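Long-range contact in UDP-N-acetylglucosamine 4-epimerase (Bacillus cereus, PDB 3M2P), which probably interconverts UDP-N-acetylglucosamine and its C4 epimer UDP-N-acetylgalactosamine: residues K23-I36 / Y44-L56. Numbering follows the deposited sequence.
Sequences KNDGNTPIILTRSI and YEYRVSDYTLEDL
Ile31 fits between Tyr44 and Tyr46, and its beta-branching lets it meet both. CG1 stands beside the backbone N (chi1 -75°) and carries CD1 to Tyr44 CB, 3.4 Å away; the other branch, CG2, lies anti to that N and reaches Tyr46 CD2 at 3.4 Å. CD1 also lies over a face of the Tyr46 ring. Tyr44, partly exposed, suits a boundary: its ring borders Pro29 and Ile31, while its phenol OH accepts a hydrogen bond from NZ of Lys23 (3.0 Å), a residue of helix 13-24. The two side chains meet at about a right angle, with Lys23 CD in the ring plane at its edge.

Beneath these side chains, strands 28-33 and 45-48 pair in parallel: Ile31 N donates to Glu45 O (3.0 Å), and Ile31 O accepts from Arg47 N (2.8 Å). Strand 4-8 borders the other side of 28-33, giving one wing of a Rossmann-type sheet, with Thr11 of the probable glycine-rich turn against Ile31 and Tyr46. On the opposite face from Ile31, Ile30 CD1 covers the Arg47 guanidinium 3.6 Å above its plane; the methylenes of Arg47 pack on Ile30 CG2, while the guanidinium grips Glu45 side-on through NE and NH2 and makes a salt bridge to Asp62 through NH1.

Where the strands end, Arg34 crosses Tyr51. CG meets the edge of the ring, 3.5 Å from CE2, and Tyr51 CD2 sits over the centre of the guanidinium, whose plane is turned 59° from the ring. The extended arginine is therefore met by the ring edge-on, with one ring carbon over its charged group. Arg34 binds UDP, although this chain holds none, and its side chain lies about 6 Å from that of Thr72, another UDP-binding residue.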
ATOM      1  N   LYS A  23       4.892  19.133  24.616  1.00 44.56           N
ATOM      2  CA  LYS A  23       4.871  19.976  25.809  1.00 45.39           C
ATOM      3  C   LYS A  23       6.249  20.567  26.139  1.00 45.34           C
ATOM      4  O   LYS A  23       6.348  21.733  26.516  1.00 45.52           O
ATOM      5  CB  LYS A  23       4.315  19.221  27.019  1.00 45.90           C
ATOM      6  CG  LYS A  23       4.420  20.021  28.316  1.00 48.15           C
ATOM      7  CD  LYS A  23       4.092  19.185  29.549  1.00 51.82           C
ATOM      8  CE  LYS A  23       5.134  18.094  29.783  1.00 52.12           C
ATOM      9  NZ  LYS A  23       4.692  17.092  30.807  1.00 54.11           N
ATOM     10  N   ASN A  24       7.302  19.767  26.002  1.00 44.38           N
ATOM     11  CA  ASN A  24       8.663  20.252  26.231  1.00 44.82           C
ATOM     12  C   ASN A  24       9.082  21.304  25.203  1.00 45.33           C
ATOM     13  O   ASN A  24       9.982  22.107  25.451  1.00 45.42           O
ATOM     14  CB  ASN A  24       9.673  19.096  26.218  1.00 45.66           C
ATOM     15  CG  ASN A  24       9.601  18.236  27.466  1.00 45.83           C
ATOM     16  OD1 ASN A  24       9.101  18.666  28.506  1.00 47.04           O
ATOM     17  ND2 ASN A  24      10.105  17.010  27.368  1.00 45.52           N
ATOM     18  N   ASP A  25       8.422  21.293  24.051  1.00 45.26           N
ATOM     19  CA  ASP A  25       8.744  22.210  22.964  1.00 44.07           C
ATOM     20  C   ASP A  25       8.088  23.573  23.185  1.00 43.94           C
ATOM     21  O   ASP A  25       8.341  24.523  22.443  1.00 44.39           O
ATOM     22  CB  ASP A  25       8.274  21.619  21.633  1.00 43.93           C
ATOM     23  CG  ASP A  25       9.036  22.171  20.447  1.00 44.63           C
ATOM     24  OD1 ASP A  25      10.281  22.209  20.528  1.00 45.57           O
ATOM     25  OD2 ASP A  25       8.399  22.553  19.436  1.00 44.16           O
ATOM     26  N   GLY A  26       7.232  23.654  24.198  1.00 43.37           N
ATOM     27  CA  GLY A  26       6.522  24.881  24.498  1.00 44.54           C
ATOM     28  C   GLY A  26       5.080  24.849  24.035  1.00 44.73           C
ATOM     29  O   GLY A  26       4.248  25.657  24.457  1.00 44.67           O
ATOM     30  N   ASN A  27       4.785  23.899  23.160  1.00 44.53           N
ATOM     31  CA  ASN A  27       3.448  23.769  22.610  1.00 44.13           C
ATOM     32  C   ASN A  27       2.489  22.997  23.504  1.00 44.10           C
ATOM     33  O   ASN A  27       2.868  22.472  24.550  1.00 44.87           O
ATOM     34  CB  ASN A  27       3.518  23.134  21.229  1.00 43.83           C
ATOM     35  CG  ASN A  27       4.022  24.095  20.187  1.00 44.44           C
ATOM     36  OD1 ASN A  27       3.422  25.143  19.963  1.00 44.29           O
ATOM     37  ND2 ASN A  27       5.131  23.748  19.541  1.00 44.45           N
ATOM     38  N   THR A  28       1.236  22.937  23.079  1.00 43.30           N
ATOM     39  CA  THR A  28       0.186  22.317  23.868  1.00 43.18           C
ATOM     40  C   THR A  28      -0.331  21.038  23.220  1.00 42.90           C
ATOM     41  O   THR A  28      -0.931  21.077  22.141  1.00 42.52           O
ATOM     42  CB  THR A  28      -0.996  23.278  24.033  1.00 44.08           C
ATOM     43  OG1 THR A  28      -0.513  24.583  24.397  1.00 44.69           O
ATOM     44  CG2 THR A  28      -1.960  22.754  25.083  1.00 42.95           C
ATOM     45  N   PRO A  29      -0.112  19.895  23.883  1.00 42.79           N
ATOM     46  CA  PRO A  29      -0.601  18.615  23.375  1.00 42.73           C
ATOM     47  C   PRO A  29      -2.093  18.472  23.636  1.00 42.45           C
ATOM     48  O   PRO A  29      -2.556  18.811  24.723  1.00 43.85           O
ATOM     49  CB  PRO A  29       0.163  17.587  24.219  1.00 43.92           C
ATOM     50  CG  PRO A  29       1.094  18.364  25.100  1.00 44.55           C
ATOM     51  CD  PRO A  29       0.547  19.741  25.185  1.00 44.54           C
ATOM     52  N   ILE A  30      -2.836  17.994  22.646  1.00 41.31           N
ATOM     53  CA  ILE A  30      -4.236  17.659  22.842  1.00 42.35           C
ATOM     54  C   ILE A  30      -4.465  16.216  22.403  1.00 42.50           C
ATOM     55  O   ILE A  30      -4.508  15.920  21.212  1.00 41.59           O
ATOM     56  CB  ILE A  30      -5.169  18.643  22.106  1.00 42.77           C
ATOM     57  CG1 ILE A  30      -5.338  19.910  22.951  1.00 43.93           C
ATOM     58  CG2 ILE A  30      -6.525  18.019  21.847  1.00 41.40           C
ATOM     59  CD1 ILE A  30      -5.874  21.098  22.190  1.00 43.47           C
ATOM     60  N   ILE A  31      -4.572  15.322  23.384  1.00 43.05           N
ATOM     61  CA  ILE A  31      -4.703  13.889  23.136  1.00 41.71           C
ATOM     62  C   ILE A  31      -6.087  13.537  22.627  1.00 40.68           C
ATOM     63  O   ILE A  31      -7.069  13.764  23.315  1.00 41.69           O
ATOM     64  CB  ILE A  31      -4.458  13.052  24.424  1.00 42.12           C
ATOM     65  CG1 ILE A  31      -2.971  12.999  24.786  1.00 42.89           C
ATOM     66  CG2 ILE A  31      -4.970  11.649  24.250  1.00 41.46           C
ATOM     67  CD1 ILE A  31      -2.535  14.045  25.803  1.00 45.76           C
ATOM     68  N   LEU A  32      -6.156  12.978  21.423  1.00 40.10           N
ATOM     69  CA  LEU A  32      -7.389  12.387  20.911  1.00 39.73           C
ATOM     70  C   LEU A  32      -7.427  10.901  21.206  1.00 39.20           C
ATOM     71  O   LEU A  32      -6.458  10.186  20.958  1.00 39.84           O
ATOM     72  CB  LEU A  32      -7.525  12.601  19.403  1.00 40.13           C
ATOM     73  CG  LEU A  32      -8.439  13.749  18.991  1.00 39.93           C
ATOM     74  CD1 LEU A  32      -8.078  14.971  19.805  1.00 40.73           C
ATOM     75  CD2 LEU A  32      -8.320  14.025  17.503  1.00 38.86           C
ATOM     76  N   THR A  33      -8.555  10.442  21.732  1.00 39.04           N
ATOM     77  CA  THR A  33      -8.734   9.041  22.067  1.00 38.61           C
ATOM     78  C   THR A  33     -10.213   8.670  21.974  1.00 38.88           C
ATOM     79  O   THR A  33     -11.082   9.530  22.080  1.00 38.10           O
ATOM     80  CB  THR A  33      -8.188   8.747  23.481  1.00 38.16           C
ATOM     81  OG1 THR A  33      -8.446   7.381  23.833  1.00 38.86           O
ATOM     82  CG2 THR A  33      -8.831   9.669  24.500  1.00 38.57           C
ATOM     83  N   ARG A  34     -10.495   7.385  21.772  1.00 40.40           N
ATOM     84  CA  ARG A  34     -11.873   6.909  21.684  1.00 38.60           C
ATOM     85  C   ARG A  34     -12.531   6.811  23.052  1.00 38.73           C
ATOM     86  O   ARG A  34     -13.759   6.725  23.151  1.00 38.54           O
ATOM     87  CB  ARG A  34     -11.941   5.557  20.974  1.00 38.38           C
ATOM     88  CG  ARG A  34     -11.929   5.646  19.461  1.00 38.81           C
ATOM     89  CD  ARG A  34     -12.309   4.314  18.834  1.00 40.76           C
ATOM     90  NE  ARG A  34     -12.751   4.451  17.444  1.00 41.45           N
ATOM     91  CZ  ARG A  34     -12.022   4.108  16.382  1.00 43.25           C
ATOM     92  NH1 ARG A  34     -10.794   3.599  16.543  1.00 41.98           N
ATOM     93  NH2 ARG A  34     -12.522   4.272  15.151  1.00 41.82           N
ATOM     94  N   SER A  35     -11.720   6.843  24.106  1.00 38.57           N
ATOM     95  CA  SER A  35     -12.242   6.674  25.455  1.00 39.35           C
ATOM     96  C   SER A  35     -11.162   6.785  26.516  1.00 40.06           C
ATOM     97  O   SER A  35      -9.990   6.491  26.262  1.00 40.41           O
ATOM     98  CB  SER A  35     -12.914   5.302  25.588  1.00 39.24           C
ATOM     99  OG  SER A  35     -11.947   4.261  25.608  1.00 38.57           O
ATOM    100  N   ILE A  36     -11.576   7.184  27.716  1.00 39.94           N
ATOM    101  CA  ILE A  36     -10.701   7.134  28.883  1.00 41.65           C
ATOM    102  C   ILE A  36     -11.401   6.651  30.159  1.00 43.77           C
ATOM    103  O   ILE A  36     -12.605   6.891  30.358  1.00 41.92           O
ATOM    104  CB  ILE A  36     -10.055   8.496  29.157  1.00 43.21           C
ATOM    105  CG1 ILE A  36     -10.783   9.584  28.347  1.00 42.44           C
ATOM    106  CG2 ILE A  36      -8.551   8.432  28.829  1.00 42.95           C
ATOM    107  CD1 ILE A  36     -10.860  10.938  29.032  1.00 42.39           C
ATOM    108  N   TYR A  44      -2.749  16.648  30.805  1.00 58.22           N
ATOM    109  CA  TYR A  44      -2.905  17.114  29.440  1.00 54.54           C
ATOM    110  C   TYR A  44      -4.392  17.220  29.130  1.00 52.20           C
ATOM    111  O   TYR A  44      -5.215  16.588  29.799  1.00 52.54           O
ATOM    112  CB  TYR A  44      -2.263  16.113  28.481  1.00 53.23           C
ATOM    113  CG  TYR A  44      -0.814  15.779  28.776  1.00 54.15           C
ATOM    114  CD1 TYR A  44       0.133  16.784  28.927  1.00 53.64           C
ATOM    115  CD2 TYR A  44      -0.385  14.460  28.865  1.00 54.04           C
ATOM    116  CE1 TYR A  44       1.464  16.490  29.178  1.00 53.54           C
ATOM    117  CE2 TYR A  44       0.946  14.152  29.115  1.00 53.84           C
ATOM    118  CZ  TYR A  44       1.869  15.175  29.270  1.00 54.25           C
ATOM    119  OH  TYR A  44       3.201  14.890  29.521  1.00 53.60           O
ATOM    120  N   GLU A  45      -4.751  18.008  28.121  1.00 48.91           N
ATOM    121  CA  GLU A  45      -6.135  18.005  27.662  1.00 47.25           C
ATOM    122  C   GLU A  45      -6.408  16.726  26.868  1.00 46.45           C
ATOM    123  O   GLU A  45      -5.728  16.445  25.880  1.00 45.84           O
ATOM    124  CB  GLU A  45      -6.478  19.264  26.841  1.00 45.40           C
ATOM    125  CG  GLU A  45      -7.661  19.080  25.877  1.00 45.24           C
ATOM    126  CD  GLU A  45      -8.637  20.271  25.812  1.00 46.17           C
ATOM    127  OE1 GLU A  45      -8.215  21.439  25.611  1.00 46.47           O
ATOM    128  OE2 GLU A  45      -9.855  20.019  25.932  1.00 46.10           O
ATOM    129  N   TYR A  46      -7.376  15.935  27.329  1.00 45.00           N
ATOM    130  CA  TYR A  46      -7.895  14.821  26.540  1.00 43.64           C
ATOM    131  C   TYR A  46      -9.197  15.252  25.860  1.00 43.36           C
ATOM    132  O   TYR A  46     -10.022  15.944  26.460  1.00 43.55           O
ATOM    133  CB  TYR A  46      -8.158  13.599  27.418  1.00 43.23           C
ATOM    134  CG  TYR A  46      -6.915  12.956  27.986  1.00 45.76           C
ATOM    135  CD1 TYR A  46      -6.339  13.424  29.163  1.00 46.46           C
ATOM    136  CD2 TYR A  46      -6.319  11.871  27.354  1.00 45.11           C
ATOM    137  CE1 TYR A  46      -5.204  12.834  29.685  1.00 45.35           C
ATOM    138  CE2 TYR A  46      -5.185  11.281  27.868  1.00 44.02           C
ATOM    139  CZ  TYR A  46      -4.634  11.768  29.033  1.00 44.57           C
ATOM    140  OH  TYR A  46      -3.506  11.175  29.546  1.00 47.13           O
ATOM    141  N   ARG A  47      -9.360  14.859  24.603  1.00 41.59           N
ATOM    142  CA  ARG A  47     -10.594  15.087  23.871  1.00 40.30           C
ATOM    143  C   ARG A  47     -11.085  13.767  23.308  1.00 40.10           C
ATOM    144  O   ARG A  47     -10.415  13.158  22.486  1.00 40.79           O
ATOM    145  CB  ARG A  47     -10.381  16.106  22.754  1.00 40.30           C
ATOM    146  CG  ARG A  47     -10.412  17.537  23.257  1.00 42.18           C
ATOM    147  CD  ARG A  47     -10.023  18.540  22.195  1.00 41.99           C
ATOM    148  NE  ARG A  47      -9.720  19.833  22.802  1.00 42.98           N
ATOM    149  CZ  ARG A  47      -9.539  20.965  22.128  1.00 43.60           C
ATOM    150  NH1 ARG A  47      -9.622  20.984  20.804  1.00 41.79           N
ATOM    151  NH2 ARG A  47      -9.270  22.082  22.785  1.00 44.93           N
ATOM    152  N   VAL A  48     -12.243  13.311  23.768  1.00 39.37           N
ATOM    153  CA  VAL A  48     -12.760  12.018  23.353  1.00 38.59           C
ATOM    154  C   VAL A  48     -13.394  12.148  21.978  1.00 38.35           C
ATOM    155  O   VAL A  48     -14.088  13.128  21.713  1.00 39.27           O
ATOM    156  CB  VAL A  48     -13.801  11.505  24.348  1.00 37.38           C
ATOM    157  CG1 VAL A  48     -14.507  10.280  23.795  1.00 36.13           C
ATOM    158  CG2 VAL A  48     -13.142  11.217  25.677  1.00 37.02           C
ATOM    159  N   SER A  49     -13.151  11.175  21.104  1.00 37.09           N
ATOM    160  CA  SER A  49     -13.693  11.222  19.744  1.00 37.26           C
ATOM    161  C   SER A  49     -14.104   9.852  19.203  1.00 37.70           C
ATOM    162  O   SER A  49     -13.672   8.815  19.706  1.00 38.65           O
ATOM    163  CB  SER A  49     -12.702  11.878  18.786  1.00 37.77           C
ATOM    164  OG  SER A  49     -13.162  11.800  17.446  1.00 37.22           O
ATOM    165  N   ASP A  50     -14.945   9.849  18.178  1.00 36.64           N
ATOM    166  CA  ASP A  50     -15.369   8.597  17.573  1.00 36.93           C
ATOM    167  C   ASP A  50     -14.809   8.483  16.167  1.00 37.26           C
ATOM    168  O   ASP A  50     -15.180   7.590  15.405  1.00 37.90           O
ATOM    169  CB  ASP A  50     -16.892   8.463  17.585  1.00 36.33           C
ATOM    170  CG  ASP A  50     -17.579   9.476  16.700  1.00 37.38           C
ATOM    171  OD1 ASP A  50     -16.890  10.282  16.047  1.00 38.00           O
ATOM    172  OD2 ASP A  50     -18.821   9.462  16.649  1.00 38.25           O
ATOM    173  N   TYR A  51     -13.897   9.394  15.850  1.00 36.81           N
ATOM    174  CA  TYR A  51     -13.202   9.421  14.563  1.00 37.38           C
ATOM    175  C   TYR A  51     -14.137   9.449  13.359  1.00 37.72           C
ATOM    176  O   TYR A  51     -13.812   8.962  12.274  1.00 37.22           O
ATOM    177  CB  TYR A  51     -12.163   8.302  14.466  1.00 37.46           C
ATOM    178  CG  TYR A  51     -11.049   8.496  15.466  1.00 38.81           C
ATOM    179  CD1 TYR A  51      -9.974   9.333  15.195  1.00 37.25           C
ATOM    180  CD2 TYR A  51     -11.101   7.882  16.703  1.00 39.57           C
ATOM    181  CE1 TYR A  51      -8.981   9.527  16.121  1.00 37.28           C
ATOM    182  CE2 TYR A  51     -10.110   8.067  17.632  1.00 39.80           C
ATOM    183  CZ  TYR A  51      -9.053   8.884  17.341  1.00 39.65           C
ATOM    184  OH  TYR A  51      -8.066   9.035  18.292  1.00 42.01           O
ATOM    185  N   THR A  52     -15.300  10.049  13.556  1.00 36.91           N
ATOM    186  CA  THR A  52     -16.175  10.313  12.444  1.00 37.19           C
ATOM    187  C   THR A  52     -15.809  11.695  11.941  1.00 38.01           C
ATOM    188  O   THR A  52     -15.271  12.512  12.692  1.00 37.62           O
ATOM    189  CB  THR A  52     -17.641  10.251  12.870  1.00 37.42           C
ATOM    190  OG1 THR A  52     -17.848  11.142  13.969  1.00 37.95           O
ATOM    191  CG2 THR A  52     -18.007   8.836  13.301  1.00 35.62           C
ATOM    192  N   LEU A  53     -16.070  11.943  10.661  1.00 39.07           N
ATOM    193  CA  LEU A  53     -15.807  13.247  10.054  1.00 37.31           C
ATOM    194  C   LEU A  53     -16.475  14.318  10.866  1.00 37.00           C
ATOM    195  O   LEU A  53     -15.836  15.273  11.286  1.00 37.47           O
ATOM    196  CB  LEU A  53     -16.378  13.294   8.645  1.00 36.07           C
ATOM    197  CG  LEU A  53     -15.729  14.244   7.655  1.00 37.27           C
ATOM    198  CD1 LEU A  53     -16.556  14.282   6.396  1.00 39.89           C
ATOM    199  CD2 LEU A  53     -15.574  15.615   8.239  1.00 37.35           C
ATOM    200  N   GLU A  54     -17.772  14.132  11.092  1.00 37.88           N
ATOM    201  CA  GLU A  54     -18.624  15.152  11.699  1.00 38.48           C
ATOM    202  C   GLU A  54     -18.166  15.486  13.107  1.00 38.61           C
ATOM    203  O   GLU A  54     -18.343  16.609  13.585  1.00 38.56           O
ATOM    204  CB  GLU A  54     -20.091  14.707  11.705  1.00 37.24           C
ATOM    205  CG  GLU A  54     -20.369  13.436  12.512  1.00 40.15           C
ATOM    206  CD  GLU A  54     -20.446  12.157  11.665  1.00 39.71           C
ATOM    207  OE1 GLU A  54     -19.972  12.167  10.500  1.00 38.37           O
ATOM    208  OE2 GLU A  54     -20.993  11.146  12.179  1.00 37.67           O
ATOM    209  N   ASP A  55     -17.557  14.505  13.760  1.00 38.28           N
ATOM    210  CA  ASP A  55     -17.068  14.702  15.110  1.00 38.00           C
ATOM    211  C   ASP A  55     -15.684  15.338  15.160  1.00 38.90           C
ATOM    212  O   ASP A  55     -15.435  16.221  15.981  1.00 39.49           O
ATOM    213  CB  ASP A  55     -17.030  13.392  15.870  1.00 36.51           C
ATOM    214  CG  ASP A  55     -16.801  13.610  17.322  1.00 37.50           C
ATOM    215  OD1 ASP A  55     -17.575  14.380  17.919  1.00 39.59           O
ATOM    216  OD2 ASP A  55     -15.843  13.046  17.869  1.00 38.22           O
ATOM    217  N   LEU A  56     -14.778  14.878  14.303  1.00 38.85           N
ATOM    218  CA  LEU A  56     -13.408  15.394  14.319  1.00 39.46           C
ATOM    219  C   LEU A  56     -13.418  16.876  13.958  1.00 39.62           C
ATOM    220  O   LEU A  56     -12.676  17.678  14.543  1.00 39.35           O
ATOM    221  CB  LEU A  56     -12.499  14.596  13.371  1.00 38.40           C
ATOM    222  CG  LEU A  56     -12.277  13.138  13.782  1.00 37.88           C
ATOM    223  CD1 LEU A  56     -11.813  12.301  12.604  1.00 36.47           C
ATOM    224  CD2 LEU A  56     -11.310  13.046  14.968  1.00 37.39           C
TER
HETATM  225  O   HOH W   1     -15.709   7.283  20.969  1.00 34.68           O